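Local coordinates for DUF176 (Nitrosomonas europaea, PDB 2OMO), which is a putative antibiotic biosynthesis monooxygenase of the ABM family and probably has oxidoreductase activity, at residues M46-E49 and Q50-E54; L94-R97 and D98-D102. All blocks are in the same frame, centred on the assembly; numbering follows the deposited sequence.

Contact 1 of 2, residues M46-E49 and Q50-E54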
HETATM    1  N   MSE A  46      11.669 -12.445  -7.773  1.00 12.99           N
HETATM    2  CA  MSE A  46      11.212 -13.792  -8.037  1.00 13.68           C
HETATM    3  C   MSE A  46       9.892 -14.055  -7.345  1.00 13.90           C
HETATM    4  O   MSE A  46       8.980 -14.672  -7.929  1.00 14.87           O
HETATM    5  CB  MSE A  46      12.261 -14.793  -7.542  1.00 13.16           C
HETATM    6  CG  MSE A  46      13.652 -14.421  -7.985  1.00 16.96           C
HETATM    7 SE   MSE A  46      13.908 -14.811  -9.861  0.60 29.83          SE
HETATM    8  CE  MSE A  46      13.239 -13.209 -10.713  1.00 25.86           C
ATOM      9  N   ASN A  47       9.798 -13.625  -6.086  1.00 13.52           N
ATOM     10  CA  ASN A  47       8.549 -13.729  -5.310  1.00 14.85           C
ATOM     11  C   ASN A  47       7.396 -12.974  -6.024  1.00 14.74           C
ATOM     12  O   ASN A  47       6.328 -13.533  -6.264  1.00 15.62           O
ATOM     13  CB  ASN A  47       8.825 -13.167  -3.899  1.00 14.91           C
ATOM     14  CG  ASN A  47       7.661 -13.386  -2.897  1.00 18.92           C
ATOM     15  OD1 ASN A  47       6.664 -13.981  -3.223  1.00 15.65           O
ATOM     16  ND2 ASN A  47       7.826 -12.879  -1.662  1.00 19.89           N
ATOM     17  N   HIS A  48       7.652 -11.722  -6.411  1.00 15.21           N
ATOM     18  CA  HIS A  48       6.689 -10.877  -7.133  1.00 15.31           C
ATOM     19  C   HIS A  48       6.195 -11.570  -8.421  1.00 15.85           C
ATOM     20  O   HIS A  48       4.991 -11.652  -8.645  1.00 16.76           O
ATOM     21  CB  HIS A  48       7.333  -9.550  -7.532  1.00 14.27           C
ATOM     22  CG  HIS A  48       6.564  -8.792  -8.583  1.00 14.82           C
ATOM     23  ND1 HIS A  48       5.471  -7.996  -8.278  1.00 15.05           N
ATOM     24  CD2 HIS A  48       6.732  -8.710  -9.926  1.00 15.19           C
ATOM     25  CE1 HIS A  48       5.012  -7.447  -9.395  1.00 14.06           C
ATOM     26  NE2 HIS A  48       5.750  -7.874 -10.409  1.00 17.77           N
ATOM     27  N   GLU A  49       7.131 -12.055  -9.245  1.00 15.35           N
ATOM     28  CA  GLU A  49       6.821 -12.641 -10.567  1.00 15.82           C
ATOM     29  C   GLU A  49       5.879 -13.817 -10.447  1.00 15.68           C
ATOM     30  O   GLU A  49       5.016 -13.986 -11.288  1.00 16.11           O
ATOM     31  CB  GLU A  49       8.101 -13.043 -11.321  1.00 15.51           C
ATOM     32  CG  GLU A  49       8.912 -11.802 -11.772  1.00 16.75           C
ATOM     33  CD  GLU A  49      10.215 -12.131 -12.495  1.00 17.50           C
ATOM     34  OE1 GLU A  49      10.594 -13.316 -12.593  1.00 22.59           O
ATOM     35  OE2 GLU A  49      10.863 -11.174 -12.975  1.00 22.42           O
ATOM     36  N   GLN A  50       6.032 -14.618  -9.399  1.00 15.21           N
ATOM     37  CA  GLN A  50       5.167 -15.757  -9.183  1.00 15.09           C
ATOM     38  C   GLN A  50       3.878 -15.333  -8.468  1.00 15.35           C
ATOM     39  O   GLN A  50       2.826 -15.891  -8.704  1.00 15.76           O
ATOM     40  CB  GLN A  50       5.880 -16.844  -8.373  1.00 15.88           C
ATOM     41  CG  GLN A  50       7.047 -17.517  -9.118  1.00 16.35           C
ATOM     42  CD  GLN A  50       6.630 -18.039 -10.481  1.00 25.13           C
ATOM     43  OE1 GLN A  50       5.618 -18.745 -10.618  1.00 27.65           O
ATOM     44  NE2 GLN A  50       7.409 -17.692 -11.511  1.00 27.03           N
ATOM     45  N   SER A  51       3.975 -14.381  -7.568  1.00 14.47           N
ATOM     46  CA  SER A  51       2.842 -14.031  -6.724  1.00 15.50           C
ATOM     47  C   SER A  51       1.748 -13.344  -7.527  1.00 15.51           C
ATOM     48  O   SER A  51       0.563 -13.564  -7.252  1.00 16.47           O
ATOM     49  CB  SER A  51       3.288 -13.208  -5.517  1.00 14.99           C
ATOM     50  OG  SER A  51       4.013 -14.017  -4.602  1.00 14.79           O
ATOM     51  N   ILE A  52       2.124 -12.562  -8.531  1.00 15.84           N
ATOM     52  CA  ILE A  52       1.114 -11.900  -9.383  1.00 17.01           C
ATOM     53  C   ILE A  52       0.281 -12.858 -10.243  1.00 18.20           C
ATOM     54  O   ILE A  52      -0.728 -12.451 -10.826  1.00 18.00           O
ATOM     55  CB  ILE A  52       1.665 -10.729 -10.227  1.00 16.57           C
ATOM     56  CG1 ILE A  52       2.705 -11.193 -11.268  1.00 16.11           C
ATOM     57  CG2 ILE A  52       2.201  -9.641  -9.266  1.00 15.78           C
ATOM     58  CD1 ILE A  52       3.089 -10.144 -12.274  1.00 17.58           C
ATOM     59  N   ARG A  53       0.739 -14.105 -10.305  1.00 18.72           N
ATOM     60  CA  ARG A  53       0.070 -15.185 -11.005  1.00 20.22           C
ATOM     61  C   ARG A  53      -0.813 -16.012 -10.071  1.00 20.12           C
ATOM     62  O   ARG A  53      -1.480 -16.958 -10.514  1.00 21.64           O
ATOM     63  CB  ARG A  53       1.134 -16.078 -11.631  1.00 20.01           C
ATOM     64  CG  ARG A  53       2.026 -15.342 -12.625  1.00 22.56           C
ATOM     65  CD  ARG A  53       3.103 -16.257 -13.190  1.00 28.54           C
ATOM     66  NE  ARG A  53       2.510 -17.479 -13.720  1.00 30.50           N
ATOM     67  CZ  ARG A  53       2.048 -17.630 -14.963  1.00 34.03           C
ATOM     68  NH1 ARG A  53       2.128 -16.641 -15.851  1.00 36.65           N
ATOM     69  NH2 ARG A  53       1.510 -18.784 -15.326  1.00 33.23           N
ATOM     70  N   GLU A  54      -0.816 -15.698  -8.783  1.00 19.65           N
ATOM     71  CA  GLU A  54      -1.636 -16.454  -7.830  1.00 19.04           C
ATOM     72  C   GLU A  54      -3.105 -16.089  -8.027  1.00 18.72           C
ATOM     73  O   GLU A  54      -3.437 -14.915  -8.297  1.00 17.14           O
ATOM     74  CB  GLU A  54      -1.253 -16.181  -6.380  1.00 19.37           C
ATOM     75  CG  GLU A  54       0.107 -16.680  -5.935  1.00 19.90           C
ATOM     76  CD  GLU A  54       0.492 -16.173  -4.568  1.00 19.90           C
ATOM     77  OE1 GLU A  54      -0.408 -15.788  -3.770  1.00 19.21           O
ATOM     78  OE2 GLU A  54       1.704 -16.140  -4.275  1.00 20.67           O
TER
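The carbonyl oxygen and the side chain of Asn47 converge on Ser51, one turn further along the last part of helix 37-51. Asn47 O accepts a hydrogen bond from Ser51 N at 2.8 Å. The hydroxyl OG of Ser51 lies 2.9 Å from the same Asn47 O and 3.0 Å from Asn47 OD1. It is brought there by chi1 of -71°, which sets OG beside its own backbone N and turns it back along the helix. In Asn47 the anti chi1 of -172° carries the amide forward so that OD1 meets the hydroxyl.

On the neighbouring flank the His48 ring leans obliquely against Ile52, with CE1 of His48 3.6 Å from CG2 of Ile52. In the backbone of the same pair, Ile52 N donates to His48 O at 3.0 Å. Gln50 N adds a longer bond to the carbonyl of Met46, a selenomethionine.

A type I turn runs from Ser51 to Glu54, its closing bond Glu54 N to Ser51 O at 3.0 Å. The turn delivers Glu54 to Tyr78, His87 and His92. His48 is fixed in turn by a hydrogen bond from ND1 to Phe60 O on strand 57-65, and it packs on Pro118 of the second subunit.

Buried Ser51 thus keeps OG within bonding distance of Asn47 O and OD1 while hydrogen-bonding His92. Because OE2 of Glu54, also buried, bonds the same histidine, the hydroxyl links helix 37-51 to the polar group formed by Glu54 with Tyr78, His87 and His92.

Contact 2 of 2, residues L94-R97 and D98-D102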
ATOM      1  N   LEU A  94       8.007 -19.672   0.317  1.00 17.32           N
ATOM      2  CA  LEU A  94       8.878 -20.419   1.216  1.00 18.63           C
ATOM      3  C   LEU A  94      10.338 -20.229   0.839  1.00 18.44           C
ATOM      4  O   LEU A  94      11.190 -20.045   1.721  1.00 19.07           O
ATOM      5  CB  LEU A  94       8.485 -21.913   1.230  1.00 18.23           C
ATOM      6  CG  LEU A  94       7.048 -22.169   1.780  1.00 20.81           C
ATOM      7  CD1 LEU A  94       6.566 -23.592   1.447  1.00 21.70           C
ATOM      8  CD2 LEU A  94       6.861 -21.858   3.282  1.00 24.23           C
ATOM      9  N   THR A  95      10.626 -20.254  -0.463  1.00 18.43           N
ATOM     10  CA  THR A  95      11.961 -19.957  -0.977  1.00 18.78           C
ATOM     11  C   THR A  95      12.439 -18.544  -0.588  1.00 19.52           C
ATOM     12  O   THR A  95      13.548 -18.370  -0.090  1.00 19.81           O
ATOM     13  CB  THR A  95      12.010 -20.150  -2.513  1.00 19.80           C
ATOM     14  OG1 THR A  95      11.816 -21.543  -2.817  1.00 18.35           O
ATOM     15  CG2 THR A  95      13.350 -19.686  -3.085  1.00 19.30           C
ATOM     16  N   TRP A  96      11.591 -17.550  -0.845  1.00 18.16           N
ATOM     17  CA  TRP A  96      11.874 -16.178  -0.523  1.00 18.46           C
ATOM     18  C   TRP A  96      12.167 -16.044   0.981  1.00 18.34           C
ATOM     19  O   TRP A  96      13.213 -15.517   1.361  1.00 18.60           O
ATOM     20  CB  TRP A  96      10.697 -15.300  -0.975  1.00 17.66           C
ATOM     21  CG  TRP A  96      10.846 -13.871  -0.595  1.00 18.35           C
ATOM     22  CD1 TRP A  96      11.489 -12.892  -1.316  1.00 19.36           C
ATOM     23  CD2 TRP A  96      10.357 -13.254   0.593  1.00 18.45           C
ATOM     24  NE1 TRP A  96      11.401 -11.687  -0.637  1.00 17.42           N
ATOM     25  CE2 TRP A  96      10.739 -11.896   0.552  1.00 19.16           C
ATOM     26  CE3 TRP A  96       9.641 -13.723   1.706  1.00 20.16           C
ATOM     27  CZ2 TRP A  96      10.391 -10.986   1.573  1.00 17.88           C
ATOM     28  CZ3 TRP A  96       9.291 -12.821   2.722  1.00 20.59           C
ATOM     29  CH2 TRP A  96       9.666 -11.469   2.645  1.00 19.22           C
ATOM     30  N   ARG A  97      11.254 -16.532   1.823  1.00 17.80           N
ATOM     31  CA  ARG A  97      11.374 -16.418   3.268  1.00 18.53           C
ATOM     32  C   ARG A  97      12.713 -16.990   3.765  1.00 18.16           C
ATOM     33  O   ARG A  97      13.434 -16.323   4.500  1.00 17.68           O
ATOM     34  CB  ARG A  97      10.201 -17.132   3.963  1.00 18.93           C
ATOM     35  CG  ARG A  97      10.172 -17.007   5.474  1.00 23.99           C
ATOM     36  CD  ARG A  97       9.272 -18.089   6.042  1.00 27.94           C
ATOM     37  NE  ARG A  97       9.869 -19.401   5.763  1.00 28.93           N
ATOM     38  CZ  ARG A  97       9.306 -20.586   6.032  1.00 31.95           C
ATOM     39  NH1 ARG A  97       8.095 -20.648   6.577  1.00 32.44           N
ATOM     40  NH2 ARG A  97       9.962 -21.716   5.755  1.00 28.99           N
ATOM     41  N   ASP A  98      13.039 -18.207   3.338  1.00 17.73           N
ATOM     42  CA  ASP A  98      14.332 -18.820   3.702  1.00 19.73           C
ATOM     43  C   ASP A  98      15.528 -18.030   3.167  1.00 19.93           C
ATOM     44  O   ASP A  98      16.538 -17.897   3.859  1.00 20.61           O
ATOM     45  CB  ASP A  98      14.409 -20.257   3.206  1.00 19.84           C
ATOM     46  CG  ASP A  98      13.433 -21.163   3.898  1.00 23.57           C
ATOM     47  OD1 ASP A  98      12.730 -20.704   4.837  1.00 28.10           O
ATOM     48  OD2 ASP A  98      13.385 -22.357   3.512  1.00 26.52           O
ATOM     49  N   THR A  99      15.412 -17.519   1.947  1.00 18.65           N
ATOM     50  CA  THR A  99      16.509 -16.796   1.295  1.00 18.93           C
ATOM     51  C   THR A  99      16.877 -15.461   1.975  1.00 17.02           C
ATOM     52  O   THR A  99      18.089 -15.169   2.209  1.00 16.96           O
ATOM     53  CB  THR A  99      16.214 -16.615  -0.202  1.00 19.00           C
ATOM     54  OG1 THR A  99      16.041 -17.909  -0.795  1.00 22.62           O
ATOM     55  CG2 THR A  99      17.369 -15.915  -0.946  1.00 22.04           C
ATOM     56  N   VAL A 100      15.858 -14.687   2.330  1.00 13.05           N
ATOM     57  CA  VAL A 100      16.094 -13.343   2.815  1.00 11.47           C
ATOM     58  C   VAL A 100      16.277 -13.326   4.348  1.00 11.40           C
ATOM     59  O   VAL A 100      16.647 -12.314   4.921  1.00 10.57           O
ATOM     60  CB  VAL A 100      14.967 -12.362   2.368  1.00 10.71           C
ATOM     61  CG1 VAL A 100      14.750 -12.388   0.844  1.00 11.01           C
ATOM     62  CG2 VAL A 100      13.652 -12.679   3.109  1.00 10.55           C
ATOM     63  N   ALA A 101      16.045 -14.467   5.003  1.00 11.41           N
ATOM     64  CA  ALA A 101      16.058 -14.499   6.473  1.00 11.47           C
ATOM     65  C   ALA A 101      17.320 -13.795   7.051  1.00 11.21           C
ATOM     66  O   ALA A 101      17.219 -12.894   7.912  1.00 11.38           O
ATOM     67  CB  ALA A 101      15.955 -15.935   6.960  1.00 11.88           C
ATOM     68  N   ASP A 102      18.477 -14.160   6.519  1.00  9.83           N
ATOM     69  CA  ASP A 102      19.749 -13.674   7.027  1.00 10.38           C
ATOM     70  C   ASP A 102      20.086 -12.254   6.583  1.00  9.78           C
ATOM     71  O   ASP A 102      21.087 -11.680   7.054  1.00 10.06           O
ATOM     72  CB  ASP A 102      20.875 -14.640   6.645  1.00 11.72           C
ATOM     73  CG  ASP A 102      20.758 -15.972   7.371  1.00 16.20           C
ATOM     74  OD1 ASP A 102      20.234 -15.977   8.509  1.00 20.95           O
ATOM     75  OD2 ASP A 102      21.190 -16.999   6.801  1.00 20.91           O
TER
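Thr95 and Thr99 stand side by side one turn apart on helix 91-100, which belongs to the helical face of the ferredoxin-like fold. Among the hydrogen bonds, Thr95 O takes two from Thr99: the backbone N at 2.9 Å and the hydroxyl OG1 at 2.6 Å, approaching from opposite faces of the carbonyl plane. The hydroxyl thus returns to the helix's own backbone, while Thr95 OG1 does likewise with Ala91 O. Asp98 N and Val100 N continue the helical pattern to Leu94 O and Trp96 O.

The apolar contact is a CH-pi interaction: Val100 CG2 sits over the centre of the Trp96 six-membered ring, 3.9 Å from its centroid and 10° off the normal. Val100 CG1 lies over the same ring system nearer the pyrrole, 3.7 Å from Trp96 NE1. That nitrogen bonds Thr44 OG1 on helix 37-51, against which Val100 also packs.

The charged contact joins sequence neighbours. Arg97 grips Asp98 side-on, with NE at 3.3 Å and NH2 at 3.1 Å from OD1 of Asp98, both on the syn side. The arginine chain runs back along the helix, and the bend at chi3 (65°) turns its guanidinium toward Asp98; Leu94 CD2 lies 3.5 Å above the guanidinium plane, off to one side of its middle.

How the contacts relate
Both contacts are local, with side chains meeting about one turn apart near the C-terminal ends of helices that pack together on one side of the antiparallel sheet, with centres about 15 Å apart. They meet where Asn47 ND2 packs 3.4 Å from Trp96 CG. Each pairs a buried aromatic residue with a branched aliphatic one four residues later, obliquely in 46-54 but face-on in 94-102. Contact 1 faces the sheet and also reaches the second subunit; its Asn47, His48, Ser51 and Glu54 are buried, while Gln50 and Arg53 are exposed. Contact 2 buries chiefly Trp96 and Val100 against helix 37-51 and carries its salt bridge on the exposed side, where no other subunit touches it.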